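Local coordinates for putative uncharacterized protein PH0242 (Pyrococcus horikoshii, PDB 3VU1), which is the C-terminal globular part of AglB, an archaeal oligosaccharyltransferase family protein, built of several strand-rich domains and holding a calcium ion, at residues L341-P346 with K479-I484; T29-W34 with W82-F87; R392-Y397 with M417-I422; A69-I74 with V208-F213. One frame throughout, in Å; residues are numbered along the deposited sequence.

How the contacts relate
Contact 2 lies nearest the chain centre, in the four-stranded mixed sheet that includes strands 30-32 and 86-90. Contact 4 joins the loop after helix 60-69 to the start of helix 212-218, about 18 Å away between centres. These two alternate along the chain. Contacts 1 and 3 come later and belong to one large antiparallel sheet, in which strand 464-487 pairs with both 336-356 and 385-401. Their centres are about 21 Å apart, and contact 3 falls between the two segments of contact 1. Contact 2 touches both: Glu83 meets Pro346, and Trp82 meets Met417. The large antiparallel sheet thus touches the part of the chain that holds the mixed sheet, through residues 82-83.

Contact 1: residues L341-P346 with K479-I484; sequences LAQKGP and KEYTMI
The Tyr481 ring has Leu341 O at its edge, in the ring plane, 3.2 Å from CD1. CD2 of Leu341 meets the same CD1 at 4.1 Å, the two side chains crossing obliquely. Further along the ring, Gln343 CG lies 3.9 Å from CE1, with the amide and ring planes almost perpendicular (89°). Phe253 adds an edge-to-face ring pair with Tyr481 from strand 253-262. The setting is an antiparallel beta ladder between strands 336-356 and 464-487. Leu341 with Tyr481 and Gln343 with Lys479 are hydrogen-bonded pairs. Ala342 with Glu480, between them, is a non-hydrogen-bonded pair. The side chains of Leu341, Gln343, Lys479 and Tyr481 share one face of the sheet, and those of Ala342 and Glu480 share the other. Lys479 N gives a nearly straight bond to Gln343 O (175°).

Polar ends gather beyond the ring. One water donates to Tyr481 OH and to Lys344 O, and accepts from Gln343 NE2. Tyr481 OH also bonds Glu80, and the Gln343 amide reaches Lys291 and Asp289 as well. At the other end, Met483 SD packs on Leu341 CB at 3.7 Å. Lys479 is extended throughout, its CG anti to the backbone N (chi1 -165°). This carries NZ past Gly345 to Pro346. There NZ forms a salt bridge with Glu80 and a 3.0 Å hydrogen bond to Pro346 O, nearly along the C=O axis.

Contact 2: residues T29-W34 with W82-F87; sequences TATSWW and WELNYF
Thr29 and Asn85 are bound to each other in both directions. Thr29 N donates to the side-chain OD1 of Asn85 (2.9 Å), and Asn85 N returns a bond to Thr29 O (3.0 Å). The pair opens a short parallel bridge between strands 30-32 and 86-90. Helix 60-69 lies between these strands in the chain and packs on them, which makes this a beta-alpha-beta crossover. Thr29 O is gripped twice, since Tyr86 N also donates to it at 2.8 Å. Tyr86 O in turn accepts from Thr31 N at 3.1 Å and receives a CA-H contact from Ala30. The ladder runs on as Thr31 bonds Ile88 through the backbone, while Ser32 OG bonds Ile88 O. Across the other edge of strand 86-90, the backbones of Asn85 and Phe87 bond Phe250 and Tyr248 of strand 245-250.

Asn85 CG sits beside its own backbone N (chi1 -70°), which brings OD1 round to Thr29. The N-H comes in well off the C=O direction (C=O...N angle 113°) and somewhat out of the amide plane.

The apolar side faces helix 60-69, where Leu64 meets both Thr31 and Phe87. Ala30 and Tyr86 point to the other face and touch Leu20 of helix 13-23. Leu84 crosses Thr31 at about a right angle. The methyl CG2 of Thr31 touches both Leu84 CD1 (3.4 Å) and Phe87 CD1 (3.5 Å).

Contact 3: residues R392-Y397 with M417-I422; sequences RATFIY and MDTFFI
Ala393 CB lies over one face of the Phe420 ring, a CH-pi contact 3.9 Å from the ring centroid and 17° off its normal. Ile422 CD1 meets the same methyl at 3.8 Å. The Phe395 and Phe420 rings touch rim to rim, CE2 to CE1 at 3.7 Å, with planes 20° apart. Phe420 CG lies between its own backbone N and carbonyl carbon (chi1 59°), and the ring is laid back across the neighbouring strand. On the opposite face of the sheet, Met417 CG packs on Thr394 CG2 (3.8 Å) and on Ile396 CG1. Further along this face the aliphatic chain of Arg392 runs beside the Phe421 ring, CG to CD2 3.7 Å.

The backbones of this antiparallel beta hairpin are zipped by four hydrogen bonds, two in each of the pairs Ala393-Phe420 and Phe395-Asp418. Phe420 O is met by Ala393 N at 2.8 Å, nearly head-on.

Polar groups lie at the ends. Tyr397 OH donates to Asp418 OD1, with ring and carboxylate planes steeply inclined. The modelled 2.5 Å should be read with caution. Tyr452 OH also bonds OD1. Arg392 reaches Ser81 O and forms a salt bridge with Glu472.

Helix 448-460 covers the Phe395 side through Ile449, Tyr452 and Leu456. Helix 60-69 meets Ile396 and Met417 on the other face, and strand 464-487 pairs with the other edge of strand 385-401.

Contact 4: residues A69-I74 with V208-F213; sequences ARDGNI and VATSNF
Two hydrogen bonds join Arg70 and Asp71 to Thr210 and Asn212. The backbone one runs from Asn212 N to Arg70 O (2.8 Å, 148° at the hydrogen). The side-chain one runs from Thr210 OG1 to Asp71 OD1 at 2.7 Å, and the hydroxyl comes from above the carboxylate plane. With chi1 at -178°, Asp71 CG stands trans to N and beside the carbonyl carbon, which brings OD1 within bonding distance of Thr210 OG1. Ser224 N also donates to OD1, while Lys215 and Ser223 hold OD2. The nearby lysine would probably favour a charged carboxylate.

Residues 208-213 lead into a helix. A type I beta turn from Val208 to Ser211 precedes helix 212-218, with Ser211 at the N-cap position. Val208 O accepts twice from Ser211, from N and from OG (2.9 Å). Asn212 N, the donor to Arg70 O, belongs to the first turn of the helix.

Weaker contacts surround these bonds. Ser211 CB rests 3.4 Å from Ala69 O, and Ser211 CA makes a CA-H...O contact with Arg70 O. Val208 CG1 is more distant, 4.1 Å from Ala69 O.

Other polar ends bond outside the two segments. The Arg70 guanidinium pairs with Glu414 in a salt bridge and bonds Gly104 O, and Asn212 ND2 donates to Phe67 O.

Contact 1: residues L341-P346 with K479-I484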
loop_
_atom_site.group_PDB
_atom_site.type_symbol
_atom_site.label_atom_id
_atom_site.label_comp_id
_atom_site.label_asym_id
_atom_site.label_seq_id
_atom_site.Cartn_x
_atom_site.Cartn_y
_atom_site.Cartn_z
ATOM N N LEU A 341 9.440 -14.779 3.831
ATOM C CA LEU A 341 10.653 -14.052 4.134
ATOM C C LEU A 341 10.645 -13.794 5.633
ATOM O O LEU A 341 9.686 -13.243 6.165
ATOM C CB LEU A 341 10.726 -12.744 3.341
ATOM C CG LEU A 341 12.060 -11.974 3.475
ATOM C CD1 LEU A 341 12.434 -11.319 2.165
ATOM C CD2 LEU A 341 12.083 -10.930 4.607
ATOM N N ALA A 342 11.682 -14.227 6.335
ATOM C CA ALA A 342 11.799 -13.869 7.756
ATOM C C ALA A 342 12.966 -12.891 7.956
ATOM O O ALA A 342 14.065 -13.094 7.420
ATOM C CB ALA A 342 11.903 -15.080 8.658
ATOM N N GLN A 343 12.670 -11.805 8.674
ATOM C CA GLN A 343 13.632 -10.786 9.052
ATOM C C GLN A 343 13.088 -9.982 10.269
ATOM O O GLN A 343 12.010 -10.276 10.817
ATOM C CB GLN A 343 14.004 -9.897 7.851
ATOM C CG GLN A 343 13.008 -8.806 7.520
ATOM C CD GLN A 343 13.501 -7.869 6.452
ATOM O OE1 GLN A 343 14.255 -8.268 5.584
ATOM N NE2 GLN A 343 13.059 -6.621 6.492
ATOM N N LYS A 344 13.868 -9.015 10.722
ATOM C CA LYS A 344 13.488 -8.194 11.846
ATOM C C LYS A 344 12.347 -7.232 11.501
ATOM O O LYS A 344 12.381 -6.565 10.463
ATOM C CB LYS A 344 14.698 -7.387 12.305
ATOM C CG LYS A 344 15.789 -8.199 12.963
ATOM C CD LYS A 344 15.295 -8.848 14.244
ATOM C CE LYS A 344 16.429 -9.458 15.053
ATOM N NZ LYS A 344 16.038 -10.849 15.444
ATOM N N GLY A 345 11.352 -7.137 12.377
ATOM C CA GLY A 345 10.314 -6.150 12.171
ATOM C C GLY A 345 9.339 -6.054 13.314
ATOM O O GLY A 345 9.433 -6.813 14.265
ATOM N N PRO A 346 8.394 -5.105 13.224
ATOM C CA PRO A 346 7.534 -4.788 14.352
ATOM C C PRO A 346 6.311 -5.668 14.448
ATOM O O PRO A 346 5.720 -6.008 13.410
ATOM C CB PRO A 346 7.102 -3.356 14.070
ATOM C CG PRO A 346 7.224 -3.179 12.595
ATOM C CD PRO A 346 8.317 -4.096 12.147
ATOM N N LYS A 479 10.349 -11.750 12.213
ATOM C CA LYS A 479 8.961 -11.779 11.805
ATOM C C LYS A 479 8.890 -12.555 10.495
ATOM O O LYS A 479 9.825 -12.478 9.673
ATOM C CB LYS A 479 8.470 -10.333 11.632
ATOM C CG LYS A 479 6.969 -10.150 11.549
ATOM C CD LYS A 479 6.610 -8.710 11.243
ATOM C CE LYS A 479 5.097 -8.551 11.223
ATOM N NZ LYS A 479 4.682 -7.163 10.874
ATOM N N GLU A 480 7.800 -13.303 10.318
ATOM C CA GLU A 480 7.510 -14.001 9.066
ATOM C C GLU A 480 6.620 -13.175 8.147
ATOM O O GLU A 480 5.611 -12.659 8.565
ATOM C CB GLU A 480 6.799 -15.303 9.349
ATOM C CG GLU A 480 7.636 -16.311 10.104
ATOM C CD GLU A 480 6.747 -17.340 10.775
ATOM O OE1 GLU A 480 5.782 -16.913 11.459
ATOM O OE2 GLU A 480 6.994 -18.564 10.615
ATOM N N TYR A 481 6.996 -13.069 6.887
ATOM C CA TYR A 481 6.230 -12.361 5.893
ATOM C C TYR A 481 5.783 -13.330 4.821
ATOM O O TYR A 481 6.551 -14.209 4.417
ATOM C CB TYR A 481 7.107 -11.306 5.271
ATOM C CG TYR A 481 7.530 -10.224 6.264
ATOM C CD1 TYR A 481 8.778 -10.272 6.914
ATOM C CD2 TYR A 481 6.682 -9.144 6.539
ATOM C CE1 TYR A 481 9.156 -9.265 7.795
ATOM C CE2 TYR A 481 7.038 -8.157 7.424
ATOM C CZ TYR A 481 8.271 -8.206 8.046
ATOM O OH TYR A 481 8.589 -7.199 8.923
ATOM N N THR A 482 4.532 -13.199 4.378
ATOM C CA THR A 482 4.025 -14.027 3.298
ATOM C C THR A 482 4.360 -13.371 1.977
ATOM O O THR A 482 3.908 -12.236 1.719
ATOM C CB THR A 482 2.520 -14.228 3.399
ATOM O OG1 THR A 482 2.258 -15.173 4.442
ATOM C CG2 THR A 482 1.960 -14.794 2.094
ATOM N N MET A 483 5.137 -14.067 1.141
ATOM C CA MET A 483 5.531 -13.482 -0.129
ATOM C C MET A 483 4.573 -13.841 -1.245
ATOM O O MET A 483 4.301 -13.033 -2.118
ATOM C CB MET A 483 6.969 -13.839 -0.511
ATOM C CG MET A 483 8.010 -13.692 0.584
ATOM S SD MET A 483 9.703 -13.861 -0.066
ATOM C CE MET A 483 9.877 -12.298 -0.936
ATOM N N ILE A 484 4.093 -15.079 -1.223
ATOM C CA ILE A 484 3.191 -15.628 -2.257
ATOM C C ILE A 484 2.754 -17.006 -1.779
ATOM O O ILE A 484 3.476 -17.660 -1.022
ATOM C CB ILE A 484 3.859 -15.734 -3.663
ATOM C CG1 ILE A 484 2.798 -15.947 -4.774
ATOM C CG2 ILE A 484 4.953 -16.812 -3.650
ATOM C CD1 ILE A 484 3.245 -15.708 -6.213
HETATM O O HOH W 1 10.845 -5.749 8.294
#

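Contact 2: residues T29-W34 with W82-F87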
loop_
_atom_site.group_PDB
_atom_site.type_symbol
_atom_site.label_atom_id
_atom_site.label_comp_id
_atom_site.label_asym_id
_atom_site.label_seq_id
_atom_site.Cartn_x
_atom_site.Cartn_y
_atom_site.Cartn_z
ATOM N N THR A 29 -4.277 -4.674 11.716
ATOM C CA THR A 29 -4.369 -3.241 11.457
ATOM C C THR A 29 -4.943 -2.964 10.059
ATOM O O THR A 29 -4.378 -3.376 9.051
ATOM C CB THR A 29 -2.960 -2.627 11.541
ATOM O OG1 THR A 29 -2.457 -2.789 12.863
ATOM C CG2 THR A 29 -2.974 -1.150 11.216
ATOM N N ALA A 30 -6.064 -2.263 10.002
ATOM C CA ALA A 30 -6.606 -1.808 8.727
ATOM C C ALA A 30 -6.518 -0.288 8.658
ATOM O O ALA A 30 -6.600 0.383 9.692
ATOM C CB ALA A 30 -8.043 -2.266 8.575
ATOM N N THR A 31 -6.340 0.255 7.459
ATOM C CA THR A 31 -6.332 1.695 7.281
ATOM C C THR A 31 -7.084 2.083 6.031
ATOM O O THR A 31 -7.316 1.243 5.158
ATOM C CB THR A 31 -4.910 2.305 7.219
ATOM O OG1 THR A 31 -5.028 3.735 7.284
ATOM C CG2 THR A 31 -4.188 1.944 5.909
ATOM N N SER A 32 -7.451 3.356 5.939
ATOM C CA SER A 32 -8.165 3.835 4.782
ATOM C C SER A 32 -8.078 5.342 4.659
ATOM O O SER A 32 -7.652 6.004 5.591
ATOM C CB SER A 32 -9.621 3.419 4.830
ATOM O OG SER A 32 -10.125 3.531 3.505
ATOM N N TRP A 33 -8.441 5.890 3.509
ATOM C CA TRP A 33 -8.505 7.335 3.430
ATOM C C TRP A 33 -9.628 7.878 4.305
ATOM O O TRP A 33 -9.399 8.702 5.194
ATOM C CB TRP A 33 -8.643 7.834 1.998
ATOM C CG TRP A 33 -8.571 9.312 1.998
ATOM C CD1 TRP A 33 -9.612 10.207 1.836
ATOM C CD2 TRP A 33 -7.388 10.146 2.267
ATOM N NE1 TRP A 33 -9.168 11.502 1.935
ATOM C CE2 TRP A 33 -7.854 11.548 2.196
ATOM C CE3 TRP A 33 -6.048 9.891 2.536
ATOM C CZ2 TRP A 33 -6.997 12.628 2.400
ATOM C CZ3 TRP A 33 -5.190 10.988 2.719
ATOM C CH2 TRP A 33 -5.655 12.327 2.665
ATOM N N TRP A 34 -10.846 7.397 4.074
ATOM C CA TRP A 34 -12.028 7.854 4.794
ATOM C C TRP A 34 -12.101 7.230 6.148
ATOM O O TRP A 34 -11.611 6.127 6.345
ATOM C CB TRP A 34 -13.269 7.491 4.001
ATOM C CG TRP A 34 -14.542 8.202 4.379
ATOM C CD1 TRP A 34 -14.697 9.498 4.890
ATOM C CD2 TRP A 34 -15.912 7.693 4.215
ATOM N NE1 TRP A 34 -16.031 9.792 5.062
ATOM C CE2 TRP A 34 -16.809 8.764 4.678
ATOM C CE3 TRP A 34 -16.470 6.503 3.737
ATOM C CZ2 TRP A 34 -18.194 8.625 4.661
ATOM C CZ3 TRP A 34 -17.870 6.371 3.743
ATOM C CH2 TRP A 34 -18.709 7.415 4.193
ATOM N N TRP A 82 4.214 0.898 10.406
ATOM C CA TRP A 82 2.909 1.011 11.074
ATOM C C TRP A 82 2.283 -0.292 11.426
ATOM O O TRP A 82 1.184 -0.272 11.967
ATOM C CB TRP A 82 1.882 1.811 10.259
ATOM C CG TRP A 82 2.281 3.200 9.812
ATOM C CD1 TRP A 82 3.387 3.953 10.206
ATOM C CD2 TRP A 82 1.561 4.051 8.862
ATOM N NE1 TRP A 82 3.411 5.164 9.561
ATOM C CE2 TRP A 82 2.335 5.285 8.743
ATOM C CE3 TRP A 82 0.396 3.919 8.132
ATOM C CZ2 TRP A 82 1.929 6.327 7.928
ATOM C CZ3 TRP A 82 -0.001 4.974 7.310
ATOM C CH2 TRP A 82 0.752 6.144 7.211
ATOM N N GLU A 83 2.942 -1.415 11.118
ATOM C CA GLU A 83 2.376 -2.776 11.276
ATOM C C GLU A 83 1.103 -2.984 10.469
ATOM O O GLU A 83 0.212 -3.764 10.874
ATOM C CB GLU A 83 2.065 -3.091 12.728
ATOM C CG GLU A 83 3.203 -3.675 13.522
ATOM C CD GLU A 83 2.989 -3.503 15.014
ATOM O OE1 GLU A 83 2.077 -4.184 15.547
ATOM O OE2 GLU A 83 3.717 -2.682 15.645
ATOM N N LEU A 84 1.013 -2.272 9.343
ATOM C CA LEU A 84 -0.170 -2.298 8.489
ATOM C C LEU A 84 -0.436 -3.690 7.925
ATOM O O LEU A 84 0.461 -4.315 7.344
ATOM C CB LEU A 84 -0.057 -1.290 7.349
ATOM C CG LEU A 84 -1.344 -1.145 6.527
ATOM C CD1 LEU A 84 -2.431 -0.519 7.380
ATOM C CD2 LEU A 84 -1.133 -0.348 5.259
ATOM N N ASN A 85 -1.674 -4.148 8.099
ATOM C CA ASN A 85 -2.107 -5.454 7.649
ATOM C C ASN A 85 -3.018 -5.363 6.418
ATOM O O ASN A 85 -2.844 -6.109 5.457
ATOM C CB ASN A 85 -2.809 -6.175 8.809
ATOM C CG ASN A 85 -1.841 -6.578 9.915
ATOM O OD1 ASN A 85 -1.775 -5.948 10.974
ATOM N ND2 ASN A 85 -1.065 -7.619 9.660
ATOM N N TYR A 86 -3.987 -4.450 6.449
ATOM C CA TYR A 86 -4.958 -4.329 5.380
ATOM C C TYR A 86 -5.111 -2.877 4.975
ATOM O O TYR A 86 -5.039 -1.972 5.800
ATOM C CB TYR A 86 -6.308 -4.917 5.792
ATOM C CG TYR A 86 -6.195 -6.378 6.131
ATOM C CD1 TYR A 86 -6.008 -6.786 7.441
ATOM C CD2 TYR A 86 -6.204 -7.355 5.127
ATOM C CE1 TYR A 86 -5.846 -8.123 7.761
ATOM C CE2 TYR A 86 -6.067 -8.702 5.432
ATOM C CZ TYR A 86 -5.888 -9.076 6.747
ATOM O OH TYR A 86 -5.740 -10.383 7.074
ATOM N N PHE A 87 -5.291 -2.663 3.682
ATOM C CA PHE A 87 -5.485 -1.351 3.175
ATOM C C PHE A 87 -6.783 -1.387 2.390
ATOM O O PHE A 87 -6.934 -2.167 1.438
ATOM C CB PHE A 87 -4.315 -0.930 2.283
ATOM C CG PHE A 87 -4.274 0.543 2.026
ATOM C CD1 PHE A 87 -3.253 1.317 2.545
ATOM C CD2 PHE A 87 -5.294 1.174 1.318
ATOM C CE1 PHE A 87 -3.226 2.685 2.331
ATOM C CE2 PHE A 87 -5.275 2.545 1.111
ATOM C CZ PHE A 87 -4.230 3.302 1.617
#

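Contact 3: residues R392-Y397 with M417-I422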
loop_
_atom_site.group_PDB
_atom_site.type_symbol
_atom_site.label_atom_id
_atom_site.label_comp_id
_atom_site.label_asym_id
_atom_site.label_seq_id
_atom_site.Cartn_x
_atom_site.Cartn_y
_atom_site.Cartn_z
ATOM N N ARG A 392 11.069 4.468 19.299
ATOM C CA ARG A 392 11.225 4.784 17.891
ATOM C C ARG A 392 10.682 6.154 17.595
ATOM O O ARG A 392 9.594 6.497 18.042
ATOM C CB ARG A 392 10.511 3.749 16.993
ATOM C CG ARG A 392 11.015 3.787 15.550
ATOM C CD ARG A 392 10.126 3.011 14.604
ATOM N NE ARG A 392 8.739 3.460 14.704
ATOM C CZ ARG A 392 7.679 2.732 14.370
ATOM N NH1 ARG A 392 7.812 1.492 13.906
ATOM N NH2 ARG A 392 6.483 3.244 14.532
ATOM N N ALA A 393 11.432 6.928 16.825
ATOM C CA ALA A 393 10.935 8.222 16.373
ATOM C C ALA A 393 10.407 8.137 14.943
ATOM O O ALA A 393 10.966 7.385 14.113
ATOM C CB ALA A 393 12.025 9.291 16.472
ATOM N N THR A 394 9.344 8.910 14.667
ATOM C CA THR A 394 8.834 9.062 13.312
ATOM C C THR A 394 8.599 10.538 13.080
ATOM O O THR A 394 7.826 11.160 13.808
ATOM C CB THR A 394 7.513 8.283 13.065
ATOM O OG1 THR A 394 7.680 6.902 13.389
ATOM C CG2 THR A 394 7.101 8.351 11.607
ATOM N N PHE A 395 9.279 11.087 12.073
ATOM C CA PHE A 395 9.041 12.447 11.598
ATOM C C PHE A 395 8.299 12.412 10.266
ATOM O O PHE A 395 8.806 11.884 9.262
ATOM C CB PHE A 395 10.369 13.174 11.357
ATOM C CG PHE A 395 11.069 13.620 12.602
ATOM C CD1 PHE A 395 11.164 14.976 12.899
ATOM C CD2 PHE A 395 11.659 12.701 13.459
ATOM C CE1 PHE A 395 11.822 15.406 14.040
ATOM C CE2 PHE A 395 12.313 13.126 14.609
ATOM C CZ PHE A 395 12.390 14.476 14.899
ATOM N N ILE A 396 7.097 12.963 10.245
ATOM C CA ILE A 396 6.410 13.159 8.984
ATOM C C ILE A 396 6.501 14.643 8.708
ATOM O O ILE A 396 6.087 15.475 9.551
ATOM C CB ILE A 396 4.938 12.712 9.034
ATOM C CG1 ILE A 396 4.863 11.186 8.986
ATOM C CG2 ILE A 396 4.182 13.300 7.855
ATOM C CD1 ILE A 396 3.508 10.596 9.369
ATOM N N TYR A 397 7.045 14.979 7.542
ATOM C CA TYR A 397 7.186 16.379 7.167
ATOM C C TYR A 397 7.021 16.640 5.671
ATOM O O TYR A 397 6.995 15.703 4.866
ATOM C CB TYR A 397 8.538 16.896 7.642
ATOM C CG TYR A 397 9.732 16.109 7.124
ATOM C CD1 TYR A 397 10.461 16.569 6.021
ATOM C CD2 TYR A 397 10.141 14.930 7.740
ATOM C CE1 TYR A 397 11.564 15.887 5.547
ATOM C CE2 TYR A 397 11.249 14.240 7.276
ATOM C CZ TYR A 397 11.955 14.723 6.174
ATOM O OH TYR A 397 13.063 14.062 5.701
ATOM N N MET A 417 8.601 10.616 5.263
ATOM C CA MET A 417 8.487 9.964 6.543
ATOM C C MET A 417 9.811 9.288 6.917
ATOM O O MET A 417 10.205 8.283 6.290
ATOM C CB MET A 417 7.351 8.953 6.542
ATOM C CG MET A 417 7.279 8.180 7.838
ATOM S SD MET A 417 5.821 7.136 7.962
ATOM C CE MET A 417 6.416 5.692 7.094
ATOM N N ASP A 418 10.493 9.832 7.934
ATOM C CA ASP A 418 11.720 9.225 8.467
ATOM C C ASP A 418 11.482 8.606 9.845
ATOM O O ASP A 418 10.856 9.218 10.726
ATOM C CB ASP A 418 12.866 10.231 8.518
ATOM C CG ASP A 418 12.979 11.073 7.228
ATOM O OD1 ASP A 418 13.454 12.243 7.330
ATOM O OD2 ASP A 418 12.599 10.587 6.122
ATOM N N THR A 419 11.954 7.375 10.010
ATOM C CA THR A 419 11.884 6.692 11.278
ATOM C C THR A 419 13.313 6.367 11.704
ATOM O O THR A 419 14.189 6.188 10.856
ATOM C CB THR A 419 11.129 5.357 11.173
ATOM O OG1 THR A 419 11.882 4.462 10.345
ATOM C CG2 THR A 419 9.749 5.545 10.593
ATOM N N PHE A 420 13.551 6.315 13.013
ATOM C CA PHE A 420 14.815 5.869 13.553
ATOM C C PHE A 420 14.608 5.419 14.970
ATOM O O PHE A 420 13.705 5.896 15.656
ATOM C CB PHE A 420 15.944 6.917 13.422
ATOM C CG PHE A 420 15.677 8.248 14.098
ATOM C CD1 PHE A 420 15.124 9.317 13.382
ATOM C CD2 PHE A 420 16.027 8.461 15.441
ATOM C CE1 PHE A 420 14.914 10.562 14.003
ATOM C CE2 PHE A 420 15.802 9.699 16.063
ATOM C CZ PHE A 420 15.254 10.758 15.346
ATOM N N PHE A 421 15.422 4.462 15.392
ATOM C CA PHE A 421 15.375 3.951 16.752
ATOM C C PHE A 421 16.184 4.837 17.685
ATOM O O PHE A 421 17.379 5.021 17.490
ATOM C CB PHE A 421 15.853 2.509 16.783
ATOM C CG PHE A 421 14.907 1.568 16.107
ATOM C CD1 PHE A 421 15.257 0.941 14.924
ATOM C CD2 PHE A 421 13.631 1.339 16.639
ATOM C CE1 PHE A 421 14.361 0.081 14.294
ATOM C CE2 PHE A 421 12.730 0.482 16.011
ATOM C CZ PHE A 421 13.100 -0.150 14.839
ATOM N N ILE A 422 15.510 5.406 18.684
ATOM C CA ILE A 422 16.132 6.335 19.633
ATOM C C ILE A 422 16.987 5.545 20.626
ATOM O O ILE A 422 18.163 5.830 20.787
ATOM C CB ILE A 422 15.076 7.170 20.396
ATOM C CG1 ILE A 422 14.179 7.941 19.428
ATOM C CG2 ILE A 422 15.733 8.138 21.375
ATOM C CD1 ILE A 422 12.773 8.106 19.964
#

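Contact 4: residues A69-I74 with V208-F213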
loop_
_atom_site.group_PDB
_atom_site.type_symbol
_atom_site.label_atom_id
_atom_site.label_comp_id
_atom_site.label_asym_id
_atom_site.label_seq_id
_atom_site.Cartn_x
_atom_site.Cartn_y
_atom_site.Cartn_z
ATOM N N ALA A 69 -1.674 8.904 -4.428
ATOM C CA ALA A 69 -1.643 9.864 -5.522
ATOM C C ALA A 69 -0.413 9.655 -6.398
ATOM O O ALA A 69 -0.266 10.292 -7.425
ATOM C CB ALA A 69 -1.670 11.297 -4.979
ATOM N N ARG A 70 0.493 8.782 -6.001
ATOM C CA ARG A 70 1.730 8.697 -6.751
ATOM C C ARG A 70 2.022 7.341 -7.308
ATOM O O ARG A 70 1.247 6.411 -7.149
ATOM C CB ARG A 70 2.900 9.170 -5.921
ATOM C CG ARG A 70 2.648 10.520 -5.356
ATOM C CD ARG A 70 2.894 11.652 -6.344
ATOM N NE ARG A 70 3.660 12.596 -5.538
ATOM C CZ ARG A 70 4.807 13.151 -5.881
ATOM N NH1 ARG A 70 5.298 12.963 -7.086
ATOM N NH2 ARG A 70 5.417 13.949 -5.008
ATOM N N ASP A 71 3.169 7.244 -7.960
ATOM C CA ASP A 71 3.498 6.123 -8.797
ATOM C C ASP A 71 4.976 5.933 -8.583
ATOM O O ASP A 71 5.673 6.881 -8.227
ATOM C CB ASP A 71 3.217 6.502 -10.249
ATOM C CG ASP A 71 3.494 5.369 -11.225
ATOM O OD1 ASP A 71 3.695 5.683 -12.436
ATOM O OD2 ASP A 71 3.508 4.187 -10.781
ATOM N N GLY A 72 5.444 4.702 -8.759
ATOM C CA GLY A 72 6.866 4.422 -8.780
ATOM C C GLY A 72 7.557 4.595 -7.460
ATOM O O GLY A 72 6.969 4.359 -6.416
ATOM N N ASN A 73 8.817 5.011 -7.511
ATOM C CA ASN A 73 9.679 4.997 -6.329
ATOM C C ASN A 73 9.167 5.836 -5.193
ATOM O O ASN A 73 9.147 5.365 -4.058
ATOM C CB ASN A 73 11.101 5.447 -6.672
ATOM C CG ASN A 73 11.928 4.337 -7.264
ATOM O OD1 ASN A 73 11.664 3.156 -7.039
ATOM N ND2 ASN A 73 12.935 4.707 -8.019
ATOM N N ILE A 74 8.767 7.072 -5.503
ATOM C CA ILE A 74 8.373 8.001 -4.477
ATOM C C ILE A 74 7.123 7.552 -3.733
ATOM O O ILE A 74 6.897 7.995 -2.600
ATOM C CB ILE A 74 8.184 9.431 -5.011
ATOM C CG1 ILE A 74 8.590 10.452 -3.946
ATOM C CG2 ILE A 74 6.752 9.692 -5.475
ATOM C CD1 ILE A 74 8.811 11.807 -4.575
ATOM N N VAL A 208 -1.742 12.662 -12.182
ATOM C CA VAL A 208 -2.184 11.571 -11.338
ATOM C C VAL A 208 -2.744 10.426 -12.173
ATOM O O VAL A 208 -3.346 9.499 -11.624
ATOM C CB VAL A 208 -3.217 12.017 -10.277
ATOM C CG1 VAL A 208 -2.609 13.023 -9.325
ATOM C CG2 VAL A 208 -4.473 12.591 -10.927
ATOM N N ALA A 209 -2.499 10.461 -13.488
ATOM C CA ALA A 209 -2.889 9.353 -14.385
ATOM C C ALA A 209 -2.388 7.969 -13.976
ATOM O O ALA A 209 -3.108 6.999 -14.114
ATOM C CB ALA A 209 -2.474 9.642 -15.804
ATOM N N THR A 210 -1.163 7.862 -13.475
ATOM C CA THR A 210 -0.635 6.549 -13.092
ATOM C C THR A 210 -0.535 6.340 -11.579
ATOM O O THR A 210 0.216 5.487 -11.114
ATOM C CB THR A 210 0.727 6.268 -13.755
ATOM O OG1 THR A 210 1.680 7.286 -13.389
ATOM C CG2 THR A 210 0.573 6.211 -15.289
ATOM N N SER A 211 -1.302 7.117 -10.820
ATOM C CA SER A 211 -1.315 7.036 -9.359
ATOM C C SER A 211 -1.705 5.638 -8.917
ATOM O O SER A 211 -2.488 4.963 -9.598
ATOM C CB SER A 211 -2.335 8.042 -8.797
ATOM O OG SER A 211 -3.649 7.763 -9.293
ATOM N N ASN A 212 -1.204 5.221 -7.760
ATOM C CA ASN A 212 -1.586 3.956 -7.165
ATOM C C ASN A 212 -3.092 3.783 -6.911
ATOM O O ASN A 212 -3.607 2.669 -6.992
ATOM C CB ASN A 212 -0.814 3.757 -5.879
ATOM C CG ASN A 212 0.668 3.510 -6.117
ATOM O OD1 ASN A 212 1.068 2.998 -7.156
ATOM N ND2 ASN A 212 1.494 3.904 -5.159
ATOM N N PHE A 213 -3.804 4.861 -6.577
ATOM C CA PHE A 213 -5.240 4.746 -6.383
ATOM C C PHE A 213 -5.953 4.280 -7.664
ATOM O O PHE A 213 -6.798 3.393 -7.622
ATOM C CB PHE A 213 -5.834 6.069 -5.940
ATOM C CG PHE A 213 -7.340 6.071 -5.893
ATOM C CD1 PHE A 213 -8.080 6.811 -6.812
ATOM C CD2 PHE A 213 -8.018 5.351 -4.939
ATOM C CE1 PHE A 213 -9.472 6.834 -6.779
ATOM C CE2 PHE A 213 -9.418 5.366 -4.889
ATOM C CZ PHE A 213 -10.146 6.101 -5.805
#